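Local coordinates for protein subtilase cytotoxin subunit A (Escherichia coli, PDB 2IY9) that cleaves the host endoplasmic reticulum chaperone BiP in its interdomain hinge as the serine protease subunit of an AB5 toxin, inducing ER stress and eventual cell death, at residues 30-34 against 35-39; 184-188 against 189-193; 290-293 against 294-298. All coordinates share one frame; numbering follows the deposited sequence.

Contact 1. Residues 30-34 against 35-39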
ATOM      1  N   ILE A  30      -6.532 -13.893  -5.507  1.00 27.03           N
ATOM      2  CA  ILE A  30      -5.777 -13.008  -6.397  1.00 27.31           C
ATOM      3  C   ILE A  30      -4.749 -13.716  -7.291  1.00 27.67           C
ATOM      4  O   ILE A  30      -4.043 -13.062  -8.073  1.00 27.38           O
ATOM      5  CB  ILE A  30      -5.111 -11.833  -5.625  1.00 27.12           C
ATOM      6  CG1 ILE A  30      -3.903 -12.315  -4.815  1.00 26.59           C
ATOM      7  CG2 ILE A  30      -6.130 -11.145  -4.751  1.00 26.61           C
ATOM      8  CD1 ILE A  30      -3.050 -11.196  -4.243  1.00 27.40           C
ATOM      9  N   GLY A  31      -4.680 -15.043  -7.197  1.00 28.25           N
ATOM     10  CA  GLY A  31      -3.796 -15.826  -8.065  1.00 29.23           C
ATOM     11  C   GLY A  31      -2.343 -15.818  -7.607  1.00 30.11           C
ATOM     12  O   GLY A  31      -1.415 -15.945  -8.424  1.00 30.08           O
ATOM     13  N   LEU A  32      -2.147 -15.683  -6.300  1.00 30.49           N
ATOM     14  CA  LEU A  32      -0.808 -15.687  -5.717  1.00 32.29           C
ATOM     15  C   LEU A  32      -0.442 -17.130  -5.401  1.00 32.48           C
ATOM     16  O   LEU A  32      -0.351 -17.524  -4.240  1.00 32.70           O
ATOM     17  CB  LEU A  32      -0.751 -14.790  -4.467  1.00 32.36           C
ATOM     18  CG  LEU A  32       0.577 -14.180  -3.988  1.00 34.23           C
ATOM     19  CD1 LEU A  32       1.113 -13.161  -4.976  1.00 34.52           C
ATOM     20  CD2 LEU A  32       0.378 -13.520  -2.620  1.00 32.76           C
ATOM     21  N   THR A  33      -0.269 -17.901  -6.470  1.00 33.11           N
ATOM     22  CA  THR A  33       0.013 -19.327  -6.423  1.00 33.81           C
ATOM     23  C   THR A  33       1.515 -19.584  -6.444  1.00 34.48           C
ATOM     24  O   THR A  33       2.314 -18.676  -6.682  1.00 33.93           O
ATOM     25  CB  THR A  33      -0.602 -20.049  -7.647  1.00 33.83           C
ATOM     26  OG1 THR A  33       0.007 -19.557  -8.854  1.00 33.67           O
ATOM     27  CG2 THR A  33      -2.119 -19.844  -7.704  1.00 33.53           C
ATOM     28  N   GLU A  34       1.882 -20.843  -6.229  1.00 35.46           N
ATOM     29  CA  GLU A  34       3.277 -21.271  -6.252  1.00 36.12           C
ATOM     30  C   GLU A  34       3.944 -20.905  -7.573  1.00 36.07           C
ATOM     31  O   GLU A  34       5.046 -20.362  -7.569  1.00 36.18           O
ATOM     32  CB  GLU A  34       3.380 -22.781  -6.006  1.00 36.59           C
ATOM     33  CG  GLU A  34       2.586 -23.282  -4.796  1.00 39.37           C
ATOM     34  CD  GLU A  34       1.070 -23.276  -5.020  1.00 43.13           C
ATOM     35  OE1 GLU A  34       0.605 -23.874  -6.017  1.00 44.59           O
ATOM     36  OE2 GLU A  34       0.343 -22.674  -4.192  1.00 44.95           O
ATOM     37  N   THR A  35       3.278 -21.185  -8.696  1.00 35.93           N
ATOM     38  CA  THR A  35       3.871 -20.924 -10.015  1.00 36.29           C
ATOM     39  C   THR A  35       4.029 -19.430 -10.300  1.00 35.81           C
ATOM     40  O   THR A  35       4.961 -19.026 -10.996  1.00 35.85           O
ATOM     41  CB  THR A  35       3.105 -21.605 -11.186  1.00 36.34           C
ATOM     42  OG1 THR A  35       1.872 -20.926 -11.430  1.00 38.85           O
ATOM     43  CG2 THR A  35       2.819 -23.067 -10.889  1.00 36.54           C
ATOM     44  N   THR A  36       3.107 -18.625  -9.767  1.00 35.58           N
ATOM     45  CA  THR A  36       3.186 -17.167  -9.841  1.00 34.95           C
ATOM     46  C   THR A  36       4.453 -16.697  -9.136  1.00 35.16           C
ATOM     47  O   THR A  36       5.243 -15.929  -9.695  1.00 35.06           O
ATOM     48  CB  THR A  36       1.932 -16.511  -9.202  1.00 34.96           C
ATOM     49  OG1 THR A  36       0.786 -16.821 -10.001  1.00 34.71           O
ATOM     50  CG2 THR A  36       2.067 -14.989  -9.104  1.00 33.06           C
ATOM     51  N   MET A  37       4.653 -17.193  -7.920  1.00 35.65           N
ATOM     52  CA  MET A  37       5.787 -16.789  -7.087  1.00 36.30           C
ATOM     53  C   MET A  37       7.130 -17.264  -7.637  1.00 36.18           C
ATOM     54  O   MET A  37       8.157 -16.619  -7.416  1.00 35.88           O
ATOM     55  CB  MET A  37       5.586 -17.248  -5.642  1.00 36.47           C
ATOM     56  CG  MET A  37       4.339 -16.662  -5.003  1.00 38.73           C
ATOM     57  SD  MET A  37       4.074 -14.927  -5.451  1.00 43.23           S
ATOM     58  CE  MET A  37       5.384 -14.126  -4.519  1.00 41.80           C
ATOM     59  N   SER A  38       7.106 -18.381  -8.366  1.00 35.83           N
ATOM     60  CA  SER A  38       8.299 -18.923  -9.013  1.00 35.78           C
ATOM     61  C   SER A  38       8.886 -17.968 -10.059  1.00 35.40           C
ATOM     62  O   SER A  38      10.081 -18.022 -10.343  1.00 35.60           O
ATOM     63  CB  SER A  38       7.976 -20.274  -9.656  1.00 35.95           C
ATOM     64  OG  SER A  38       7.237 -20.106 -10.857  1.00 37.53           O
ATOM     65  N   LEU A  39       8.041 -17.093 -10.609  1.00 34.60           N
ATOM     66  CA  LEU A  39       8.441 -16.107 -11.615  1.00 34.24           C
ATOM     67  C   LEU A  39       9.233 -14.912 -11.068  1.00 33.88           C
ATOM     68  O   LEU A  39       9.822 -14.152 -11.842  1.00 33.22           O
ATOM     69  CB  LEU A  39       7.209 -15.584 -12.373  1.00 34.48           C
ATOM     70  CG  LEU A  39       6.229 -16.592 -12.976  1.00 35.36           C
ATOM     71  CD1 LEU A  39       5.110 -15.876 -13.705  1.00 36.40           C
ATOM     72  CD2 LEU A  39       6.945 -17.559 -13.909  1.00 36.03           C
TER
HETATM   73  O   HOH W   1       0.521 -23.079  -8.695  1.00 57.92           O
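T36 turns OG1 back beside its own backbone N (chi1 -67°), and T33 sets its OG1 between backbone N and carbonyl carbon (chi1 63°); the two hydroxyls thereby meet, their side chains crossing at about a right angle. T36 OG1 gives its proton to the carbonyl G31 O at 2.8 Å, lying nearly along the C=O axis. T33 OG1 comes within 3.1 Å of T36 OG1, although the use of its own proton is not settled. A weak bond of 3.5 Å links T33 OG1 to T35 OG1. Threonine suits T36, since its hydroxyl branches close to the backbone and can serve the loop carbonyl. G31 fits its place because its positive phi, in the Schellman motif that ends the preceding helix, is natural for glycine. T33 is the N-cap of the next helix, and its carbonyl T33 O receives M37 N at 3.0 Å; one residue on, S38 N bonds to E34 O. Methionine M37, bent at chi2 and chi3, lays SD 3.5 Å from L32 CD1, an apolar contact apart from the hydroxyl cluster. A water joins E34 OE1 to T35 N, weakly at the latter. The whole is a short link between helices 25-30 and 34-38, resting on helix 323-331: T36 packs on E324 and I327, L32 on A323, and M37 reaches Y107 in a loop.

Contact 2. Residues 184-188 against 189-193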
ATOM      1  N   ASP A 184     -14.778   4.054   6.322  1.00 25.86           N
ATOM      2  CA  ASP A 184     -16.070   4.614   6.799  1.00 26.58           C
ATOM      3  C   ASP A 184     -17.178   4.516   5.744  1.00 26.41           C
ATOM      4  O   ASP A 184     -18.318   4.921   5.982  1.00 25.98           O
ATOM      5  CB  ASP A 184     -15.974   6.025   7.405  1.00 26.69           C
ATOM      6  CG  ASP A 184     -15.759   7.123   6.357  1.00 27.46           C
ATOM      7  OD1 ASP A 184     -15.855   6.862   5.140  1.00 27.73           O
ATOM      8  OD2 ASP A 184     -15.454   8.259   6.770  1.00 29.10           O
ATOM      9  N   GLY A 185     -16.826   3.985   4.580  1.00 26.56           N
ATOM     10  CA  GLY A 185     -17.779   3.760   3.498  1.00 26.83           C
ATOM     11  C   GLY A 185     -18.271   4.996   2.765  1.00 26.80           C
ATOM     12  O   GLY A 185     -19.206   4.905   1.963  1.00 27.42           O
ATOM     13  N   ALA A 186     -17.657   6.149   3.015  1.00 26.60           N
ATOM     14  CA  ALA A 186     -18.090   7.383   2.346  1.00 26.59           C
ATOM     15  C   ALA A 186     -17.748   7.385   0.855  1.00 26.93           C
ATOM     16  O   ALA A 186     -16.743   6.799   0.438  1.00 27.06           O
ATOM     17  CB  ALA A 186     -17.495   8.616   3.036  1.00 26.92           C
ATOM     18  N   ASP A 187     -18.592   8.050   0.063  1.00 26.71           N
ATOM     19  CA  ASP A 187     -18.316   8.336  -1.349  1.00 26.40           C
ATOM     20  C   ASP A 187     -17.371   9.537  -1.418  1.00 26.41           C
ATOM     21  O   ASP A 187     -17.759  10.665  -1.085  1.00 25.87           O
ATOM     22  CB  ASP A 187     -19.633   8.635  -2.079  1.00 26.75           C
ATOM     23  CG  ASP A 187     -19.457   8.908  -3.573  1.00 27.53           C
ATOM     24  OD1 ASP A 187     -18.345   9.271  -4.026  1.00 27.00           O
ATOM     25  OD2 ASP A 187     -20.469   8.784  -4.300  1.00 26.76           O
ATOM     26  N   ILE A 188     -16.129   9.279  -1.842  1.00 26.31           N
ATOM     27  CA  ILE A 188     -15.070  10.300  -1.906  1.00 26.42           C
ATOM     28  C   ILE A 188     -15.452  11.511  -2.783  1.00 26.38           C
ATOM     29  O   ILE A 188     -14.988  12.628  -2.550  1.00 25.30           O
ATOM     30  CB  ILE A 188     -13.725   9.695  -2.396  1.00 26.13           C
ATOM     31  CG1 ILE A 188     -13.308   8.521  -1.496  1.00 26.15           C
ATOM     32  CG2 ILE A 188     -12.608  10.769  -2.401  1.00 27.48           C
ATOM     33  CD1 ILE A 188     -12.377   7.526  -2.170  1.00 26.71           C
ATOM     34  N   ARG A 189     -16.296  11.274  -3.785  1.00 27.07           N
ATOM     35  CA  ARG A 189     -16.777  12.347  -4.652  1.00 27.96           C
ATOM     36  C   ARG A 189     -17.620  13.391  -3.902  1.00 28.87           C
ATOM     37  O   ARG A 189     -17.664  14.545  -4.304  1.00 29.46           O
ATOM     38  CB  ARG A 189     -17.551  11.781  -5.844  1.00 27.68           C
ATOM     39  CG  ARG A 189     -16.695  10.911  -6.774  1.00 27.18           C
ATOM     40  CD  ARG A 189     -17.530  10.015  -7.667  1.00 27.30           C
ATOM     41  NE  ARG A 189     -18.320   9.057  -6.896  1.00 28.78           N
ATOM     42  CZ  ARG A 189     -18.892   7.960  -7.393  1.00 28.07           C
ATOM     43  NH1 ARG A 189     -18.762   7.654  -8.678  1.00 28.32           N
ATOM     44  NH2 ARG A 189     -19.587   7.158  -6.591  1.00 26.95           N
ATOM     45  N   LYS A 190     -18.254  12.987  -2.805  1.00 29.88           N
ATOM     46  CA  LYS A 190     -19.148  13.861  -2.032  1.00 30.85           C
ATOM     47  C   LYS A 190     -18.542  14.421  -0.744  1.00 31.49           C
ATOM     48  O   LYS A 190     -19.113  15.320  -0.123  1.00 31.11           O
ATOM     49  CB  LYS A 190     -20.417  13.112  -1.664  1.00 31.17           C
ATOM     50  CG  LYS A 190     -21.203  12.563  -2.853  1.00 33.10           C
ATOM     51  CD  LYS A 190     -22.427  11.816  -2.338  1.00 38.73           C
ATOM     52  CE  LYS A 190     -22.033  10.634  -1.454  1.00 40.85           C
ATOM     53  NZ  LYS A 190     -23.049  10.203  -0.437  1.00 42.96           N
ATOM     54  N   LEU A 191     -17.407  13.866  -0.324  1.00 31.85           N
ATOM     55  CA  LEU A 191     -16.699  14.369   0.835  1.00 32.27           C
ATOM     56  C   LEU A 191     -16.171  15.762   0.539  1.00 32.74           C
ATOM     57  O   LEU A 191     -15.896  16.093  -0.618  1.00 33.12           O
ATOM     58  CB  LEU A 191     -15.521  13.452   1.169  1.00 32.21           C
ATOM     59  CG  LEU A 191     -15.805  12.100   1.826  1.00 32.12           C
ATOM     60  CD1 LEU A 191     -14.483  11.392   2.070  1.00 31.75           C
ATOM     61  CD2 LEU A 191     -16.563  12.271   3.137  1.00 32.30           C
ATOM     62  N   SER A 192     -16.025  16.572   1.581  1.00 33.06           N
ATOM     63  CA  SER A 192     -15.347  17.856   1.441  1.00 33.52           C
ATOM     64  C   SER A 192     -13.833  17.634   1.477  1.00 33.42           C
ATOM     65  O   SER A 192     -13.365  16.570   1.886  1.00 33.34           O
ATOM     66  CB  SER A 192     -15.781  18.821   2.547  1.00 33.49           C
ATOM     67  OG  SER A 192     -15.272  18.416   3.803  1.00 34.67           O
ATOM     68  N   ALA A 193     -13.070  18.636   1.054  1.00 33.51           N
ATOM     69  CA  ALA A 193     -11.616  18.521   1.010  1.00 33.51           C
ATOM     70  C   ALA A 193     -11.006  18.173   2.373  1.00 33.92           C
ATOM     71  O   ALA A 193     -10.008  17.458   2.443  1.00 33.65           O
ATOM     72  CB  ALA A 193     -10.999  19.801   0.458  1.00 33.91           C
TER
HETATM   73  O   HOH W   2     -21.092   8.964   1.016  1.00 38.63           O
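D187 and R189, two residues apart, hold each other through a side-on salt bridge within a type I beta turn over residues 187-190. The aspartate carries CG anti to its backbone N (chi1 -178°), which swings the carboxylate toward the residues that follow. The arginine keeps CG beside its own N and bends at chi3 (-63°), so that the chain curls back and brings NE and NH2 to the acid. R189 NE meets the syn lone pair of D187 OD1 at 2.9 Å, almost straight and in the guanidinium plane. R189 NH2 reaches D187 OD2 at 2.9 Å from above the carboxylate plane, the two flat groups being turned 48° apart. The backbone R189 N also donates to D187 OD1, on its anti side, at 2.9 Å, as in an Asx turn. K190, likewise bent at chi3, lays its CE 3.2 Å from D187 CB, a close approach, and its NZ binds a water that also accepts from D187 N. The carbonyl D187 O takes K190 N at 2.9 Å, closing the turn, and, weakly, L191 N. Leucine L191 sends CD2 to within 3.8 Å of A186 CB, where the small methyl of A186 lets the branched end come close. Before the turn, D184 OD1 accepts from A186 N in an Asx turn, and D184 OD2 pairs with R241. R189 NH1 has a second acid, D313. With two donors on OD1 and one on OD2, D187 probably stays ionised; its oxygens accept from both side chain and backbone of R189, which fixes the rotation of the carboxylate.

Contact 3. Residues 290-293 against 294-298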
ATOM      1  N   PRO A 290      13.998  -3.970 -10.931  1.00 29.60           N
ATOM      2  CA  PRO A 290      13.927  -2.844  -9.996  1.00 29.43           C
ATOM      3  C   PRO A 290      14.237  -1.502 -10.656  1.00 29.27           C
ATOM      4  O   PRO A 290      13.897  -0.452 -10.104  1.00 29.18           O
ATOM      5  CB  PRO A 290      14.989  -3.189  -8.960  1.00 30.14           C
ATOM      6  CG  PRO A 290      15.944  -4.088  -9.675  1.00 29.45           C
ATOM      7  CD  PRO A 290      15.133  -4.866 -10.635  1.00 29.70           C
ATOM      8  N   ARG A 291      14.876  -1.537 -11.825  1.00 28.66           N
ATOM      9  CA  ARG A 291      15.156  -0.314 -12.571  1.00 28.54           C
ATOM     10  C   ARG A 291      14.018   0.111 -13.496  1.00 28.07           C
ATOM     11  O   ARG A 291      14.171   1.090 -14.227  1.00 28.11           O
ATOM     12  CB  ARG A 291      16.429  -0.463 -13.405  1.00 29.33           C
ATOM     13  CG  ARG A 291      17.685  -0.753 -12.605  1.00 31.16           C
ATOM     14  CD  ARG A 291      18.893  -0.897 -13.520  1.00 36.02           C
ATOM     15  NE  ARG A 291      18.930  -2.190 -14.211  1.00 41.73           N
ATOM     16  CZ  ARG A 291      18.487  -2.416 -15.451  1.00 43.55           C
ATOM     17  NH1 ARG A 291      17.953  -1.440 -16.179  1.00 44.98           N
ATOM     18  NH2 ARG A 291      18.584  -3.635 -15.973  1.00 45.38           N
ATOM     19  N   ALA A 292      12.896  -0.612 -13.485  1.00 27.68           N
ATOM     20  CA  ALA A 292      11.740  -0.233 -14.314  1.00 27.38           C
ATOM     21  C   ALA A 292      11.165   1.097 -13.842  1.00 27.14           C
ATOM     22  O   ALA A 292      11.356   1.489 -12.685  1.00 27.63           O
ATOM     23  CB  ALA A 292      10.668  -1.301 -14.289  1.00 27.71           C
ATOM     24  N   THR A 293      10.482   1.795 -14.742  1.00 26.49           N
ATOM     25  CA  THR A 293       9.898   3.078 -14.397  1.00 26.16           C
ATOM     26  C   THR A 293       8.672   2.838 -13.536  1.00 25.82           C
ATOM     27  O   THR A 293       8.033   1.775 -13.627  1.00 25.60           O
ATOM     28  CB  THR A 293       9.505   3.901 -15.642  1.00 26.15           C
ATOM     29  OG1 THR A 293       8.471   3.226 -16.367  1.00 25.58           O
ATOM     30  CG2 THR A 293      10.714   4.134 -16.551  1.00 26.01           C
ATOM     31  N   ALA A 294       8.356   3.823 -12.698  1.00 25.59           N
ATOM     32  CA  ALA A 294       7.111   3.851 -11.936  1.00 25.30           C
ATOM     33  C   ALA A 294       5.912   3.701 -12.870  1.00 25.77           C
ATOM     34  O   ALA A 294       4.985   2.940 -12.583  1.00 24.90           O
ATOM     35  CB  ALA A 294       7.005   5.143 -11.161  1.00 24.99           C
ATOM     36  N   THR A 295       5.952   4.404 -14.004  1.00 26.16           N
ATOM     37  CA  THR A 295       4.856   4.345 -14.973  1.00 26.84           C
ATOM     38  C   THR A 295       4.614   2.914 -15.464  1.00 27.02           C
ATOM     39  O   THR A 295       3.462   2.463 -15.516  1.00 26.65           O
ATOM     40  CB  THR A 295       5.068   5.326 -16.154  1.00 27.27           C
ATOM     41  OG1 THR A 295       5.115   6.669 -15.651  1.00 27.28           O
ATOM     42  CG2 THR A 295       3.915   5.225 -17.162  1.00 28.39           C
ATOM     43  N   GLU A 296       5.686   2.194 -15.791  1.00 27.10           N
ATOM     44  CA  GLU A 296       5.554   0.814 -16.274  1.00 28.33           C
ATOM     45  C   GLU A 296       4.984  -0.136 -15.210  1.00 26.97           C
ATOM     46  O   GLU A 296       4.115  -0.952 -15.511  1.00 27.29           O
ATOM     47  CB  GLU A 296       6.875   0.261 -16.831  1.00 28.16           C
ATOM     48  CG  GLU A 296       6.694  -1.115 -17.512  1.00 30.64           C
ATOM     49  CD  GLU A 296       7.987  -1.881 -17.770  1.00 31.52           C
ATOM     50  OE1 GLU A 296       9.094  -1.302 -17.629  1.00 35.90           O
ATOM     51  OE2 GLU A 296       7.887  -3.083 -18.126  1.00 36.35           O
ATOM     52  N   LEU A 297       5.487  -0.037 -13.979  1.00 26.55           N
ATOM     53  CA  LEU A 297       4.945  -0.819 -12.863  1.00 25.39           C
ATOM     54  C   LEU A 297       3.460  -0.530 -12.657  1.00 24.98           C
ATOM     55  O   LEU A 297       2.646  -1.456 -12.598  1.00 24.06           O
ATOM     56  CB  LEU A 297       5.726  -0.542 -11.575  1.00 25.60           C
ATOM     57  CG  LEU A 297       7.011  -1.351 -11.373  1.00 26.35           C
ATOM     58  CD1 LEU A 297       7.913  -0.645 -10.362  1.00 26.92           C
ATOM     59  CD2 LEU A 297       6.667  -2.760 -10.892  1.00 27.27           C
ATOM     60  N   LYS A 298       3.107   0.758 -12.571  1.00 24.55           N
ATOM     61  CA  LYS A 298       1.711   1.152 -12.369  1.00 24.23           C
ATOM     62  C   LYS A 298       0.809   0.654 -13.505  1.00 24.46           C
ATOM     63  O   LYS A 298      -0.240   0.049 -13.247  1.00 23.93           O
ATOM     64  CB  LYS A 298       1.579   2.664 -12.206  1.00 24.70           C
ATOM     65  CG  LYS A 298       0.134   3.137 -12.003  1.00 24.60           C
ATOM     66  CD  LYS A 298       0.068   4.579 -11.489  1.00 24.84           C
ATOM     67  CE  LYS A 298      -1.380   5.036 -11.408  1.00 23.68           C
ATOM     68  NZ  LYS A 298      -1.468   6.427 -10.912  1.00 21.91           N
TER
HETATM   69  O   HOH W   3      10.400   0.756 -17.241  1.00 36.98           O
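T293 caps the helix that follows it: its hydroxyl OG1 accepts from E296 N at 3.0 Å, with an N-H...O angle of 156°. OG1 sits between the threonine's backbone N and carbonyl carbon (chi1 64°), and this rotation turns it toward the first turn of the helix, whose amides lack helical carbonyls one turn back, so the side chain supplies the acceptor for E296 N. Threonine suits an N-cap because its short side chain places the oxygen close to the backbone. The regular helical pattern begins with the same residue, as T293 O receives L297 N at 3.1 Å in a nearly straight bond (173°). The next bond of the series, K298 N to A294 O, continues it at 2.9 Å. A water bridges the junction, accepting from T293 N at 2.7 Å and donating to E296 OE1. Glutamate three residues after the cap can therefore reach the cap's amide through this water, the indirect counterpart of a capping box. Its CG lies anti to the backbone N and the chain runs extended beyond it, which carries the carboxylate back along the loop.

Beyond these bonds the touches are van der Waals contacts of carbon against oxygen. E296 CB lies 3.4 Å from T293 OG1, the two side chains crossing at about a right angle, and E296 OE1 stands 3.7 Å from A292 CB. A292 is buried, and a small methyl fits beside the glutamate. L297 suits the buried side of the helix, packing on M285 and T286 of helix 271-288. The loop is held by K145, whose NZ bonds to A292 O and P290 O, and T295 OG1 bonds to N173. A292, E296 and L297 rest on F330 of helix 323-331, while A294, L297 and K298 meet L176 of strand 176-180.

From the N terminus, contact 1 comes first, closing the short turn between helices 25-30 and 34-38 ahead of the first strand of the parallel sheet. Contact 2 follows in the long loop between strand 176-180 and helix 207-211, which backbone bonds to G239 and F242 tie to the loop before strand 249-252. Contact 3 closes the turn between helices 271-288 and 294-304. The three stand in series; none nests in or crosses another. Contacts 1 and 2 lie on opposite sides of the chain's centre, with centres about 35 Å apart. Contacts 1 and 3, centres about 20 Å apart, share helix 323-331 as a neighbour, so this helix packs against both an early and a late part of the chain.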